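Local coordinates for protein NAD-dependent formate dehydrogenase gamma subunit (Cupriavidus necator, PDB 6VW7) that binds a [2Fe-2S] cluster in a thioredoxin-like domain and probably passes electrons between that cluster and the NAD-linked partner subunit of a cytosolic formate dehydrogenase, at residues Q77-H82 and Q120-P125. Residues are numbered along the deposited sequence; the frame is centred on the assembly and turned at random.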
ATOM      1  N   GLN A  77       2.662  26.055   7.723  1.00 42.07           N
ATOM      2  CA  GLN A  77       3.860  26.773   8.123  1.00 42.46           C
ATOM      3  C   GLN A  77       5.062  25.919   7.752  1.00 41.30           C
ATOM      4  O   GLN A  77       4.957  24.689   7.722  1.00 36.47           O
ATOM      5  CB  GLN A  77       3.869  27.067   9.634  1.00 44.06           C
ATOM      6  N   PRO A  78       6.214  26.530   7.482  1.00 45.23           N
ATOM      7  CA  PRO A  78       7.377  25.737   7.063  1.00 45.83           C
ATOM      8  C   PRO A  78       7.764  24.708   8.118  1.00 45.05           C
ATOM      9  O   PRO A  78       7.600  24.924   9.320  1.00 45.96           O
ATOM     10  CB  PRO A  78       8.479  26.788   6.883  1.00 46.94           C
ATOM     11  CG  PRO A  78       7.749  28.072   6.678  1.00 48.10           C
ATOM     12  CD  PRO A  78       6.501  27.974   7.496  1.00 47.07           C
ATOM     13  N   ALA A  79       8.229  23.555   7.652  1.00 43.65           N
ATOM     14  CA  ALA A  79       8.804  22.555   8.536  1.00 43.95           C
ATOM     15  C   ALA A  79      10.283  22.867   8.731  1.00 45.12           C
ATOM     16  O   ALA A  79      10.829  23.784   8.118  1.00 46.02           O
ATOM     17  CB  ALA A  79       8.602  21.153   7.966  1.00 41.99           C
ATOM     18  N   GLY A  80      10.952  22.100   9.586  1.00 45.62           N
ATOM     19  CA  GLY A  80      12.398  22.217   9.692  1.00 46.46           C
ATOM     20  C   GLY A  80      13.065  21.769   8.411  1.00 45.60           C
ATOM     21  O   GLY A  80      12.364  21.449   7.447  1.00 42.60           O
ATOM     22  N   ARG A  81      14.404  21.738   8.373  1.00 48.73           N
ATOM     23  CA  ARG A  81      15.098  21.352   7.144  1.00 49.18           C
ATOM     24  C   ARG A  81      14.690  19.951   6.694  1.00 44.58           C
ATOM     25  O   ARG A  81      14.489  19.714   5.497  1.00 43.67           O
ATOM     26  CB  ARG A  81      16.616  21.437   7.343  1.00 55.50           C
ATOM     27  CG  ARG A  81      17.458  21.799   6.082  1.00 61.60           C
ATOM     28  CD  ARG A  81      17.073  20.944   4.877  1.00 65.18           C
ATOM     29  NE  ARG A  81      18.056  20.862   3.803  1.00 68.30           N
ATOM     30  CZ  ARG A  81      17.880  20.126   2.706  1.00 67.61           C
ATOM     31  NH1 ARG A  81      16.761  19.424   2.543  1.00 65.73           N
ATOM     32  NH2 ARG A  81      18.819  20.092   1.769  1.00 67.54           N
ATOM     33  N   HIS A  82      14.556  19.010   7.632  1.00 43.15           N
ATOM     34  CA  HIS A  82      14.209  17.628   7.313  1.00 39.70           C
ATOM     35  C   HIS A  82      12.969  17.206   8.092  1.00 40.26           C
ATOM     36  O   HIS A  82      12.887  17.431   9.305  1.00 39.59           O
ATOM     37  CB  HIS A  82      15.367  16.689   7.644  1.00 40.58           C
ATOM     38  CG  HIS A  82      16.643  17.047   6.957  1.00 45.11           C
ATOM     39  ND1 HIS A  82      16.864  16.787   5.622  1.00 44.99           N
ATOM     40  CD2 HIS A  82      17.766  17.647   7.417  1.00 47.27           C
ATOM     41  CE1 HIS A  82      18.065  17.219   5.286  1.00 46.19           C
ATOM     42  NE2 HIS A  82      18.634  17.746   6.357  1.00 47.90           N
ATOM     43  N   GLN A 120      16.537  21.806  12.530  1.00 52.38           N
ATOM     44  CA  GLN A 120      17.030  20.868  11.526  1.00 51.68           C
ATOM     45  C   GLN A 120      16.055  19.732  11.235  1.00 48.15           C
ATOM     46  O   GLN A 120      15.989  19.256  10.093  1.00 45.58           O
ATOM     47  CB  GLN A 120      18.375  20.281  11.966  1.00 55.87           C
ATOM     48  CG  GLN A 120      19.536  21.251  11.804  1.00 58.90           C
ATOM     49  CD  GLN A 120      19.544  21.914  10.444  1.00 59.71           C
ATOM     50  OE1 GLN A 120      19.759  21.261   9.421  1.00 60.66           O
ATOM     51  NE2 GLN A 120      19.286  23.219  10.422  1.00 58.46           N
ATOM     52  N   VAL A 121      15.284  19.296  12.225  1.00 45.92           N
ATOM     53  CA  VAL A 121      14.427  18.126  12.086  1.00 42.68           C
ATOM     54  C   VAL A 121      13.026  18.473  12.566  1.00 42.65           C
ATOM     55  O   VAL A 121      12.858  19.062  13.639  1.00 42.31           O
ATOM     56  CB  VAL A 121      14.979  16.920  12.872  1.00 41.62           C
ATOM     57  CG1 VAL A 121      13.924  15.801  12.969  1.00 40.28           C
ATOM     58  CG2 VAL A 121      16.242  16.398  12.222  1.00 39.55           C
ATOM     59  N   THR A 122      12.027  18.120  11.763  1.00 41.88           N
ATOM     60  CA  THR A 122      10.632  18.080  12.192  1.00 41.32           C
ATOM     61  C   THR A 122      10.229  16.617  12.326  1.00 39.67           C
ATOM     62  O   THR A 122      10.349  15.846  11.367  1.00 39.67           O
ATOM     63  CB  THR A 122       9.716  18.802  11.199  1.00 41.23           C
ATOM     64  OG1 THR A 122       9.990  20.210  11.229  1.00 44.60           O
ATOM     65  CG2 THR A 122       8.254  18.566  11.543  1.00 41.39           C
ATOM     66  N   LEU A 123       9.755  16.243  13.511  1.00 40.05           N
ATOM     67  CA  LEU A 123       9.363  14.871  13.819  1.00 38.76           C
ATOM     68  C   LEU A 123       7.860  14.713  13.597  1.00 36.32           C
ATOM     69  O   LEU A 123       7.063  15.430  14.210  1.00 34.90           O
ATOM     70  CB  LEU A 123       9.737  14.529  15.258  1.00 40.17           C
ATOM     71  CG  LEU A 123       9.462  13.108  15.739  1.00 39.80           C
ATOM     72  CD1 LEU A 123      10.294  12.131  14.938  1.00 37.35           C
ATOM     73  CD2 LEU A 123       9.784  13.022  17.219  1.00 41.43           C
ATOM     74  N   GLU A 124       7.477  13.789  12.711  1.00 36.49           N
ATOM     75  CA  GLU A 124       6.082  13.536  12.369  1.00 38.26           C
ATOM     76  C   GLU A 124       5.758  12.053  12.469  1.00 35.97           C
ATOM     77  O   GLU A 124       6.598  11.211  12.123  1.00 34.03           O
ATOM     78  CB  GLU A 124       5.772  14.009  10.940  1.00 42.26           C
ATOM     79  CG  GLU A 124       5.912  15.505  10.711  1.00 47.40           C
ATOM     80  CD  GLU A 124       4.681  16.292  11.135  1.00 52.33           C
ATOM     81  OE1 GLU A 124       3.729  15.700  11.698  1.00 53.31           O
ATOM     82  OE2 GLU A 124       4.668  17.517  10.897  1.00 55.17           O
ATOM     83  N   PRO A 125       4.550  11.695  12.906  1.00 33.80           N
ATOM     84  CA  PRO A 125       4.121  10.305  12.789  1.00 32.92           C
ATOM     85  C   PRO A 125       3.604  10.046  11.383  1.00 30.92           C
ATOM     86  O   PRO A 125       3.150  10.950  10.678  1.00 33.08           O
ATOM     87  CB  PRO A 125       3.002  10.190  13.835  1.00 33.44           C
ATOM     88  CG  PRO A 125       2.355  11.550  13.796  1.00 33.96           C
ATOM     89  CD  PRO A 125       3.465  12.554  13.418  1.00 34.33           C
TER
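His-82 and Val-121 pair where two parallel strands, 82-87 and 121-126, begin side by side, a worked example of a strand entering its sheet from an irregular lead. Two backbone hydrogen bonds bracket Val-121. His-82 N donates to Gln-120 O at 2.9 Å. Thr-122 N returns a straighter bond of 2.7 Å to His-82 O. The same His-82 O also takes a CA-H contact from Val-121 CA at 3.3 Å.

A side-chain bond then ties the lead to the neighbouring strand. The hydroxyl of Thr-122 lies beside its own backbone N (chi1 -68°), which brings OG1 to 2.7 Å from Gly-80 N in a nearly straight hydrogen bond; OG1 also bonds Thr-115 OG1 on the next strand.

Van der Waals contacts add to these. Ala-79 CB rests 3.7 Å from Thr-122 OG1, and the bent chain of Gln-120 brings OE1 to 3.8 Å from Arg-81 CB. Within 77-82, the imidazole of His-82 lies against the Arg-81 side chain, with CE1 3.5 Å above one guanidinium face, toward its rim.

The chemistry is thus mostly polar and backbone-led: a threonine hydroxyl accepts the N-H of Gly-80, two residues before the bridge, tying the incoming linker to the central sheet of the thioredoxin-like domain, away from the iron-sulfur cluster.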